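Local coordinates for hypothetical protein yihE (Escherichia coli, PDB 1ZYL) that phosphorylates serine and threonine residues of proteins, itself included, using ATP, and probably suppresses the effects of stress linked to reactive oxygen species, at residues A124-L129 and G212-V216; G200-A204 and W231-N235; G224-Q228 and E262-I266; E267-A271 and Q313-L317. One frame throughout, in Å; residues are numbered along the deposited sequence.

Interaction 1 (A124-L129 and G212-V216); sequences AVGRYL and GPMFV
Pro213 and Phe215, two residues of one short strand, both direct their side chains at the helical residues Ala124 to Leu129, and Val125 and Tyr128 each meet both. The two methyls of Val125 divide the work: CG2 lies 3.4 Å from CB of Pro213, while CG1, anti to the backbone N (chi1 160°), turns to the Phe215 ring and sits near the ring plane at the CZ edge. Tyr128 CB comes to the same ring's edge at CE1, 3.9 Å away, and Leu129 CD1 approaches CE2 obliquely at 3.7 Å; three helix residues thus touch the outer end of the ring. This is helix-on-sheet packing in the C-terminal lobe of a kinase-like fold: helix 119-136 crosses strand 213-215, an outer strand of a small antiparallel sheet, with the local axes 8.8 Å apart at -48°. A serine in place of Phe215 would probably leave the methyls of Val125 and Leu129 facing a gap between helix and strand. The Pro213 end is less enclosed. There Ala124 CB touches CG of the proline ring at 3.7 Å, and the Tyr128 ring meets CD of Pro213 with its edge. Ala124 and Tyr128 are both partly exposed, and NH1 of Arg127 lies over one face of the tyrosine ring. Met214 starts away from the helix, and its side chain touches Val109 and strand 207-209.

Interaction 2 (G200-A204 and W231-N235); sequences GDCHA and WMLLN
Met232 and His203 meet through their CB atoms, and their torsions send the two side chains along separate paths from there. Met232 leaves with CG anti to its carbonyl carbon (chi1 -75°), runs straight through chi2 and then bends at chi3 (-77°), which carries CE back to the backbone of the catalytic loop, 4.0 Å from Cys202 N. In His203, CG lies between the backbone N and the carbonyl carbon (chi1 68°), lifting the imidazole on the side where Asp201 OD2 comes to the ring edge in its plane. His203 CB and Met232 CB are 3.7 Å apart. Met232 SD, by contrast, stands 5.4 Å from the centroid of the His203 ring, obliquely placed, in a distant Met-aromatic approach. Cys202 O faces Met232 CB at 3.6 Å, and Leu233 CD2 completes the contact, 4.2 Å from Ala204 N. Contact here is thus largely thioether and aliphatic carbon against loop backbone. Residues 200-204 belong to the catalytic loop of the kinase-like fold, in which Asp201 is the inferred proton acceptor; its OD2 forms a salt bridge with Arg273, and its backbone O takes a hydrogen bond from Asn206, an inferred magnesium ligand. Met232 and Leu233 occupy the middle of a type I turn from Trp231 to Leu234. Around the pair, Met232 also touches Arg273 of helix 266-283, Leu233 reaches Val125 and Leu129 on helix 119-136, and Leu234 packs on helix 238-252.

Interaction 3 (G224-Q228 and E262-I266); sequences GPAVQ and EIGLI
Val227 and Glu262 cross at a slant, the valine methyls leaning on the stem of the glutamate while the extended chain carries the carboxylate to the valine's own backbone N. The contact joins two connecting segments in the C-terminal lobe of the kinase-like fold: the link between strand 223-224 and helix 228-231, and the 3-10 segment 262-264 that precedes helix 266-283. Glu262 has CG anti to its carbonyl carbon (chi1 -63°) and is extended from there, so its side chain reaches across to the facing loop and delivers OE2 to the bend in it. Val227 N donates to OE2 at 3.0 Å with an N-H...O angle of 165°, meeting the oxygen from nearly straight beyond the CD–OE2 bond. Ala226 N is also near OE2, but its angle is too poor for a second bond. The bond to Val227 N gives this buried carboxylate oxygen a partner. Both valine methyls rest on Glu262 CB; beyond it CG1 reaches Ile263 CD1, 4.0 Å away, and CG2 reaches Leu265 CD1. Pro225 and Leu265 also approach each other at a slant, and outside the two segments Val227 touches Phe258 and Ala226 touches Tyr252. Leu265 CD1 serves both loop residues, standing 3.9 Å from Pro225 CB and 4.0 Å from Val227 CG2.

Interaction 4 (E267-A271 and Q313-L317); sequences EPLRA and QAKVL
The amide of Gln313 and the carboxylate of Glu267 come together with their planes 38° apart, and the guanidinium of Arg270 is turned 65° from the amide. The groups lie between helices 266-283 and 300-316 of the C-terminal lobe of the kinase-like fold, which pack side by side and run in opposite directions, Glu267 lying level with Leu317 and Ala271 with Gln313. OE2 of Glu267 is nearly equidistant from the amide's two polar atoms, 3.6 Å from NE2 and 3.8 Å from OE1, itself an acceptor, and forms no hydrogen bond with either. Arg270 NH2 is modelled close to Glu267 OE1, a salt bridge within the helix whose geometry is doubtful. The glutamine bends at chi2 (-63°), which folds its amide in between the helices: NE2 reaches Arg270 CD at 3.7 Å, and OE1 comes to Ala271 CB. An alanine here would lack that amide, and the carboxylate of Glu267 and the aliphatic part of Arg270 would probably lose their shared neighbour and be freer to turn. Helix 171-188 also packs here, through Leu181 on Gln313 and Val185 on Pro268. On the exposed side, Val316 CG1 rests 3.6 Å from Glu267 OE2. Deeper in, Leu317 CD2 lies 3.7 Å from both Glu267 CB and Pro268 CG.

Interaction 2 touches the other three contacts, and interactions 3 and 4 also touch each other, through Gln228 and Leu269. Interaction 2 holds Asp201, the inferred proton acceptor, whose side chain is about 3 Å from that of Asn206 and about 6 Å from that of Asp217, both inferred magnesium ligands. Interaction 1 abuts it through Leu129 CD2, 3.9 Å from Leu233 CD1, and includes Phe215, two residues before Asp217 and about 8 Å from it between side chains. Trp231 bridges outward: its CB meets Ile266 CG2 of interaction 3 at 3.6 Å, and its CH2 meets Arg270 CA of interaction 4 at 3.7 Å. Interactions 1 and 4, centres 27 Å apart, do not touch.

Interaction 1 (A124-L129 and G212-V216)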
loop_
_atom_site.group_PDB
_atom_site.type_symbol
_atom_site.label_atom_id
_atom_site.label_comp_id
_atom_site.label_asym_id
_atom_site.label_seq_id
_atom_site.Cartn_x
_atom_site.Cartn_y
_atom_site.Cartn_z
ATOM N N ALA A 124 -10.630 -5.560 16.655
ATOM C CA ALA A 124 -9.250 -5.651 17.132
ATOM C C ALA A 124 -8.333 -4.899 16.175
ATOM O O ALA A 124 -7.397 -4.225 16.606
ATOM C CB ALA A 124 -8.816 -7.105 17.229
ATOM N N VAL A 125 -8.604 -5.023 14.877
ATOM C CA VAL A 125 -7.808 -4.342 13.856
ATOM C C VAL A 125 -8.092 -2.846 13.899
ATOM O O VAL A 125 -7.182 -2.037 13.842
ATOM C CB VAL A 125 -8.107 -4.905 12.425
ATOM C CG1 VAL A 125 -7.676 -3.923 11.359
ATOM C CG2 VAL A 125 -7.360 -6.206 12.219
ATOM N N GLY A 126 -9.361 -2.482 14.009
ATOM C CA GLY A 126 -9.715 -1.076 14.061
ATOM C C GLY A 126 -9.125 -0.410 15.287
ATOM O O GLY A 126 -8.720 0.756 15.248
ATOM N N ARG A 127 -9.075 -1.162 16.380
ATOM C CA ARG A 127 -8.536 -0.662 17.634
ATOM C C ARG A 127 -7.020 -0.426 17.551
ATOM O O ARG A 127 -6.537 0.627 17.958
ATOM C CB ARG A 127 -8.868 -1.639 18.760
ATOM C CG ARG A 127 -8.359 -1.215 20.111
ATOM C CD ARG A 127 -8.732 -2.235 21.167
ATOM N NE ARG A 127 -7.672 -2.382 22.161
ATOM C CZ ARG A 127 -6.483 -2.928 21.909
ATOM N NH1 ARG A 127 -6.206 -3.386 20.690
ATOM N NH2 ARG A 127 -5.571 -3.009 22.874
ATOM N N TYR A 128 -6.274 -1.393 17.023
ATOM C CA TYR A 128 -4.829 -1.247 16.887
ATOM C C TYR A 128 -4.517 -0.164 15.874
ATOM O O TYR A 128 -3.504 0.526 15.976
ATOM C CB TYR A 128 -4.195 -2.566 16.448
ATOM C CG TYR A 128 -3.807 -3.463 17.602
ATOM C CD1 TYR A 128 -3.892 -4.853 17.494
ATOM C CD2 TYR A 128 -3.334 -2.921 18.799
ATOM C CE1 TYR A 128 -3.515 -5.680 18.553
ATOM C CE2 TYR A 128 -2.953 -3.738 19.858
ATOM C CZ TYR A 128 -3.045 -5.114 19.730
ATOM O OH TYR A 128 -2.651 -5.921 20.774
ATOM N N LEU A 129 -5.398 -0.023 14.894
ATOM C CA LEU A 129 -5.250 0.988 13.858
ATOM C C LEU A 129 -5.370 2.366 14.524
ATOM O O LEU A 129 -4.788 3.354 14.075
ATOM C CB LEU A 129 -6.354 0.794 12.816
ATOM C CG LEU A 129 -6.006 0.752 11.327
ATOM C CD1 LEU A 129 -4.610 0.179 11.102
ATOM C CD2 LEU A 129 -7.057 -0.094 10.611
ATOM N N GLY A 212 -4.668 -12.119 17.503
ATOM C CA GLY A 212 -4.411 -10.693 17.468
ATOM C C GLY A 212 -4.034 -10.297 16.052
ATOM O O GLY A 212 -3.516 -11.123 15.298
ATOM N N PRO A 213 -4.314 -9.054 15.641
ATOM C CA PRO A 213 -3.945 -8.661 14.280
ATOM C C PRO A 213 -2.471 -8.326 14.267
ATOM O O PRO A 213 -1.898 -7.983 15.298
ATOM C CB PRO A 213 -4.793 -7.416 14.027
ATOM C CG PRO A 213 -5.944 -7.576 14.956
ATOM C CD PRO A 213 -5.282 -8.103 16.205
ATOM N N MET A 214 -1.860 -8.438 13.099
ATOM C CA MET A 214 -0.453 -8.109 12.945
ATOM C C MET A 214 -0.317 -7.480 11.579
ATOM O O MET A 214 -0.532 -8.148 10.569
ATOM C CB MET A 214 0.416 -9.360 13.013
ATOM C CG MET A 214 0.340 -10.094 14.327
ATOM S SD MET A 214 1.351 -11.563 14.265
ATOM C CE MET A 214 0.458 -12.527 13.037
ATOM N N PHE A 215 0.021 -6.198 11.543
ATOM C CA PHE A 215 0.170 -5.515 10.274
ATOM C C PHE A 215 1.544 -5.756 9.679
ATOM O O PHE A 215 2.565 -5.688 10.370
ATOM C CB PHE A 215 -0.099 -4.021 10.451
ATOM C CG PHE A 215 -1.439 -3.739 11.034
ATOM C CD1 PHE A 215 -1.628 -3.759 12.408
ATOM C CD2 PHE A 215 -2.542 -3.572 10.208
ATOM C CE1 PHE A 215 -2.898 -3.627 12.950
ATOM C CE2 PHE A 215 -3.817 -3.440 10.740
ATOM C CZ PHE A 215 -3.995 -3.469 12.110
ATOM N N VAL A 216 1.564 -6.065 8.391
ATOM C CA VAL A 216 2.820 -6.314 7.716
ATOM C C VAL A 216 2.943 -5.431 6.494
ATOM O O VAL A 216 1.937 -5.045 5.887
ATOM C CB VAL A 216 2.945 -7.794 7.266
ATOM C CG1 VAL A 216 3.046 -8.690 8.473
ATOM C CG2 VAL A 216 1.746 -8.194 6.423
#

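Interaction 2 (G200-A204 and W231-N235)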
loop_
_atom_site.group_PDB
_atom_site.type_symbol
_atom_site.label_atom_id
_atom_site.label_comp_id
_atom_site.label_asym_id
_atom_site.label_seq_id
_atom_site.Cartn_x
_atom_site.Cartn_y
_atom_site.Cartn_z
ATOM N N GLY A 200 -0.564 3.166 4.858
ATOM C CA GLY A 200 -0.579 3.416 3.428
ATOM C C GLY A 200 -1.179 2.390 2.495
ATOM O O GLY A 200 -1.610 2.748 1.405
ATOM N N ASP A 201 -1.194 1.125 2.902
ATOM C CA ASP A 201 -1.739 0.043 2.084
ATOM C C ASP A 201 -2.438 -0.908 3.041
ATOM O O ASP A 201 -2.119 -2.088 3.096
ATOM C CB ASP A 201 -0.597 -0.688 1.365
ATOM C CG ASP A 201 -1.090 -1.710 0.347
ATOM O OD1 ASP A 201 -0.257 -2.453 -0.213
ATOM O OD2 ASP A 201 -2.309 -1.768 0.100
ATOM N N CYS A 202 -3.397 -0.386 3.797
ATOM C CA CYS A 202 -4.091 -1.190 4.794
ATOM C C CYS A 202 -5.368 -1.851 4.329
ATOM O O CYS A 202 -6.435 -1.245 4.313
ATOM C CB CYS A 202 -4.384 -0.341 6.026
ATOM S SG CYS A 202 -5.053 -1.277 7.403
ATOM N N HIS A 203 -5.246 -3.120 3.977
ATOM C CA HIS A 203 -6.370 -3.916 3.513
ATOM C C HIS A 203 -6.069 -5.355 3.921
ATOM O O HIS A 203 -4.906 -5.731 4.098
ATOM C CB HIS A 203 -6.495 -3.808 1.989
ATOM C CG HIS A 203 -5.363 -4.453 1.247
ATOM N ND1 HIS A 203 -5.305 -5.810 1.012
ATOM C CD2 HIS A 203 -4.218 -3.934 0.745
ATOM C CE1 HIS A 203 -4.171 -6.098 0.398
ATOM N NE2 HIS A 203 -3.494 -4.977 0.225
ATOM N N ALA A 204 -7.117 -6.153 4.067
ATOM C CA ALA A 204 -6.977 -7.544 4.473
ATOM C C ALA A 204 -5.646 -8.191 4.085
ATOM O O ALA A 204 -4.941 -8.750 4.927
ATOM C CB ALA A 204 -8.129 -8.353 3.907
ATOM N N TRP A 231 -10.854 2.636 4.739
ATOM C CA TRP A 231 -11.816 2.306 3.703
ATOM C C TRP A 231 -11.631 0.957 3.018
ATOM O O TRP A 231 -12.616 0.287 2.721
ATOM C CB TRP A 231 -11.919 3.426 2.652
ATOM C CG TRP A 231 -10.793 3.507 1.677
ATOM C CD1 TRP A 231 -9.638 4.220 1.813
ATOM C CD2 TRP A 231 -10.715 2.850 0.406
ATOM N NE1 TRP A 231 -8.845 4.051 0.704
ATOM C CE2 TRP A 231 -9.482 3.214 -0.175
ATOM C CE3 TRP A 231 -11.567 1.985 -0.297
ATOM C CZ2 TRP A 231 -9.078 2.746 -1.433
ATOM C CZ3 TRP A 231 -11.169 1.518 -1.545
ATOM C CH2 TRP A 231 -9.932 1.902 -2.099
ATOM N N MET A 232 -10.397 0.531 2.780
ATOM C CA MET A 232 -10.198 -0.747 2.091
ATOM C C MET A 232 -10.568 -1.975 2.901
ATOM O O MET A 232 -10.465 -3.094 2.407
ATOM C CB MET A 232 -8.753 -0.888 1.586
ATOM C CG MET A 232 -8.457 -0.043 0.347
ATOM S SD MET A 232 -6.796 -0.240 -0.304
ATOM C CE MET A 232 -5.891 0.733 0.855
ATOM N N LEU A 233 -11.009 -1.774 4.137
ATOM C CA LEU A 233 -11.383 -2.896 4.988
ATOM C C LEU A 233 -12.822 -3.345 4.752
ATOM O O LEU A 233 -13.114 -4.534 4.780
ATOM C CB LEU A 233 -11.192 -2.538 6.472
ATOM C CG LEU A 233 -9.769 -2.350 7.027
ATOM C CD1 LEU A 233 -9.829 -1.896 8.471
ATOM C CD2 LEU A 233 -8.988 -3.645 6.938
ATOM N N LEU A 234 -13.717 -2.395 4.506
ATOM C CA LEU A 234 -15.124 -2.707 4.308
ATOM C C LEU A 234 -15.370 -3.762 3.248
ATOM O O LEU A 234 -14.715 -3.781 2.215
ATOM C CB LEU A 234 -15.890 -1.448 3.936
ATOM C CG LEU A 234 -15.550 -0.152 4.669
ATOM C CD1 LEU A 234 -16.730 0.787 4.475
ATOM C CD2 LEU A 234 -15.287 -0.386 6.156
ATOM N N ASN A 235 -16.334 -4.637 3.507
ATOM C CA ASN A 235 -16.664 -5.698 2.571
ATOM C C ASN A 235 -18.099 -6.169 2.759
ATOM O O ASN A 235 -18.566 -6.300 3.889
ATOM C CB ASN A 235 -15.725 -6.880 2.776
ATOM C CG ASN A 235 -15.876 -7.505 4.145
ATOM O OD1 ASN A 235 -15.554 -6.890 5.155
ATOM N ND2 ASN A 235 -16.377 -8.731 4.185
#

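Interaction 3 (G224-Q228 and E262-I266)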
loop_
_atom_site.group_PDB
_atom_site.type_symbol
_atom_site.label_atom_id
_atom_site.label_comp_id
_atom_site.label_asym_id
_atom_site.label_seq_id
_atom_site.Cartn_x
_atom_site.Cartn_y
_atom_site.Cartn_z
ATOM N N GLY A 224 -1.040 10.781 4.891
ATOM C CA GLY A 224 -2.362 10.944 4.315
ATOM C C GLY A 224 -3.454 11.019 5.361
ATOM O O GLY A 224 -3.173 11.182 6.549
ATOM N N PRO A 225 -4.721 10.907 4.948
ATOM C CA PRO A 225 -5.859 10.962 5.868
ATOM C C PRO A 225 -6.125 9.600 6.493
ATOM O O PRO A 225 -6.100 8.570 5.806
ATOM C CB PRO A 225 -6.994 11.418 4.969
ATOM C CG PRO A 225 -6.683 10.716 3.710
ATOM C CD PRO A 225 -5.182 10.885 3.550
ATOM N N ALA A 226 -6.389 9.603 7.796
ATOM C CA ALA A 226 -6.654 8.380 8.540
ATOM C C ALA A 226 -7.532 7.408 7.759
ATOM O O ALA A 226 -7.259 6.206 7.746
ATOM C CB ALA A 226 -7.287 8.715 9.877
ATOM N N VAL A 227 -8.573 7.917 7.101
ATOM C CA VAL A 227 -9.464 7.059 6.319
ATOM C C VAL A 227 -8.753 6.092 5.384
ATOM O O VAL A 227 -9.265 4.999 5.124
ATOM C CB VAL A 227 -10.441 7.855 5.449
ATOM C CG1 VAL A 227 -11.793 7.874 6.097
ATOM C CG2 VAL A 227 -9.932 9.253 5.232
ATOM N N GLN A 228 -7.587 6.497 4.880
ATOM C CA GLN A 228 -6.811 5.673 3.954
ATOM C C GLN A 228 -6.609 4.254 4.456
ATOM O O GLN A 228 -6.670 3.310 3.677
ATOM C CB GLN A 228 -5.439 6.290 3.705
ATOM C CG GLN A 228 -5.101 6.492 2.245
ATOM C CD GLN A 228 -5.299 5.248 1.407
ATOM O OE1 GLN A 228 -4.489 4.319 1.436
ATOM N NE2 GLN A 228 -6.387 5.226 0.649
ATOM N N GLU A 262 -14.088 12.563 6.946
ATOM C CA GLU A 262 -13.116 11.939 6.050
ATOM C C GLU A 262 -13.739 10.816 5.240
ATOM O O GLU A 262 -13.138 10.338 4.280
ATOM C CB GLU A 262 -11.924 11.373 6.822
ATOM C CG GLU A 262 -11.097 12.398 7.566
ATOM C CD GLU A 262 -9.861 11.787 8.202
ATOM O OE1 GLU A 262 -9.408 12.326 9.228
ATOM O OE2 GLU A 262 -9.339 10.779 7.676
ATOM N N ILE A 263 -14.940 10.397 5.626
ATOM C CA ILE A 263 -15.626 9.327 4.915
ATOM C C ILE A 263 -15.987 9.784 3.501
ATOM O O ILE A 263 -16.247 8.970 2.609
ATOM C CB ILE A 263 -16.895 8.918 5.668
ATOM C CG1 ILE A 263 -16.522 8.489 7.085
ATOM C CG2 ILE A 263 -17.601 7.782 4.952
ATOM C CD1 ILE A 263 -15.644 7.297 7.120
ATOM N N GLY A 264 -15.981 11.095 3.302
ATOM C CA GLY A 264 -16.302 11.649 2.002
ATOM C C GLY A 264 -15.130 11.564 1.047
ATOM O O GLY A 264 -15.286 11.696 -0.173
ATOM N N LEU A 265 -13.948 11.330 1.603
ATOM C CA LEU A 265 -12.739 11.220 0.803
ATOM C C LEU A 265 -12.534 9.806 0.238
ATOM O O LEU A 265 -11.575 9.582 -0.507
ATOM C CB LEU A 265 -11.524 11.562 1.664
ATOM C CG LEU A 265 -11.505 12.829 2.520
ATOM C CD1 LEU A 265 -10.285 12.807 3.436
ATOM C CD2 LEU A 265 -11.464 14.050 1.628
ATOM N N ILE A 266 -13.407 8.854 0.578
ATOM C CA ILE A 266 -13.202 7.481 0.109
ATOM C C ILE A 266 -13.304 7.269 -1.396
ATOM O O ILE A 266 -12.415 6.677 -1.991
ATOM C CB ILE A 266 -14.137 6.453 0.813
ATOM C CG1 ILE A 266 -15.586 6.811 0.552
ATOM C CG2 ILE A 266 -13.868 6.420 2.311
ATOM C CD1 ILE A 266 -16.558 5.734 0.986
#

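Interaction 4 (E267-A271 and Q313-L317)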
loop_
_atom_site.group_PDB
_atom_site.type_symbol
_atom_site.label_atom_id
_atom_site.label_comp_id
_atom_site.label_asym_id
_atom_site.label_seq_id
_atom_site.Cartn_x
_atom_site.Cartn_y
_atom_site.Cartn_z
ATOM N N GLU A 267 -14.371 7.738 -2.026
ATOM C CA GLU A 267 -14.481 7.543 -3.461
ATOM C C GLU A 267 -13.320 8.231 -4.162
ATOM O O GLU A 267 -12.842 7.763 -5.191
ATOM C CB GLU A 267 -15.838 8.025 -3.970
ATOM C CG GLU A 267 -16.981 7.200 -3.384
ATOM C CD GLU A 267 -16.746 5.686 -3.509
ATOM O OE1 GLU A 267 -17.169 4.937 -2.592
ATOM O OE2 GLU A 267 -16.147 5.243 -4.522
ATOM N N PRO A 268 -12.864 9.372 -3.632
ATOM C CA PRO A 268 -11.729 9.968 -4.336
ATOM C C PRO A 268 -10.471 9.119 -4.127
ATOM O O PRO A 268 -9.644 8.995 -5.025
ATOM C CB PRO A 268 -11.627 11.347 -3.708
ATOM C CG PRO A 268 -13.060 11.691 -3.523
ATOM C CD PRO A 268 -13.616 10.412 -2.911
ATOM N N LEU A 269 -10.324 8.519 -2.948
ATOM C CA LEU A 269 -9.149 7.682 -2.676
ATOM C C LEU A 269 -9.157 6.441 -3.551
ATOM O O LEU A 269 -8.124 6.049 -4.095
ATOM C CB LEU A 269 -9.097 7.258 -1.204
ATOM C CG LEU A 269 -8.785 8.371 -0.211
ATOM C CD1 LEU A 269 -8.874 7.831 1.190
ATOM C CD2 LEU A 269 -7.413 8.932 -0.486
ATOM N N ARG A 270 -10.326 5.822 -3.676
ATOM C CA ARG A 270 -10.470 4.627 -4.492
ATOM C C ARG A 270 -10.153 4.984 -5.954
ATOM O O ARG A 270 -9.445 4.243 -6.652
ATOM C CB ARG A 270 -11.889 4.073 -4.348
ATOM C CG ARG A 270 -12.220 2.934 -5.307
ATOM C CD ARG A 270 -13.669 2.524 -5.170
ATOM N NE ARG A 270 -13.925 1.712 -3.982
ATOM C CZ ARG A 270 -14.860 1.990 -3.078
ATOM N NH1 ARG A 270 -15.042 1.196 -2.033
ATOM N NH2 ARG A 270 -15.607 3.079 -3.208
ATOM N N ALA A 271 -10.666 6.124 -6.408
ATOM C CA ALA A 271 -10.404 6.577 -7.765
ATOM C C ALA A 271 -8.903 6.756 -7.879
ATOM O O ALA A 271 -8.291 6.386 -8.880
ATOM C CB ALA A 271 -11.090 7.902 -8.025
ATOM N N GLN A 313 -16.659 5.392 -12.174
ATOM C CA GLN A 313 -16.209 6.036 -10.941
ATOM C C GLN A 313 -16.597 7.499 -10.870
ATOM O O GLN A 313 -16.928 7.996 -9.799
ATOM C CB GLN A 313 -14.687 5.910 -10.778
ATOM C CG GLN A 313 -14.261 4.789 -9.846
ATOM C CD GLN A 313 -14.745 5.002 -8.425
ATOM O OE1 GLN A 313 -14.372 5.972 -7.779
ATOM N NE2 GLN A 313 -15.578 4.092 -7.932
ATOM N N ALA A 314 -16.549 8.192 -12.002
ATOM C CA ALA A 314 -16.913 9.606 -12.012
ATOM C C ALA A 314 -18.397 9.776 -11.660
ATOM O O ALA A 314 -18.790 10.776 -11.058
ATOM C CB ALA A 314 -16.609 10.227 -13.371
ATOM N N LYS A 315 -19.214 8.791 -12.021
ATOM C CA LYS A 315 -20.635 8.854 -11.717
ATOM C C LYS A 315 -20.882 8.656 -10.222
ATOM O O LYS A 315 -21.838 9.190 -9.657
ATOM C CB LYS A 315 -21.390 7.806 -12.533
ATOM C CG LYS A 315 -21.370 8.102 -14.024
ATOM C CD LYS A 315 -22.077 7.039 -14.839
ATOM C CE LYS A 315 -21.985 7.354 -16.328
ATOM N NZ LYS A 315 -22.460 6.211 -17.164
ATOM N N VAL A 316 -20.005 7.892 -9.584
ATOM C CA VAL A 316 -20.111 7.636 -8.157
ATOM C C VAL A 316 -19.754 8.908 -7.401
ATOM O O VAL A 316 -20.235 9.147 -6.293
ATOM C CB VAL A 316 -19.147 6.516 -7.739
ATOM C CG1 VAL A 316 -19.185 6.312 -6.237
ATOM C CG2 VAL A 316 -19.518 5.235 -8.459
ATOM N N LEU A 317 -18.909 9.725 -8.022
ATOM C CA LEU A 317 -18.454 10.979 -7.435
ATOM C C LEU A 317 -19.442 12.125 -7.658
ATOM O O LEU A 317 -19.252 13.223 -7.141
ATOM C CB LEU A 317 -17.079 11.348 -8.014
ATOM C CG LEU A 317 -15.925 10.412 -7.638
ATOM C CD1 LEU A 317 -14.866 10.402 -8.723
ATOM C CD2 LEU A 317 -15.338 10.837 -6.315
#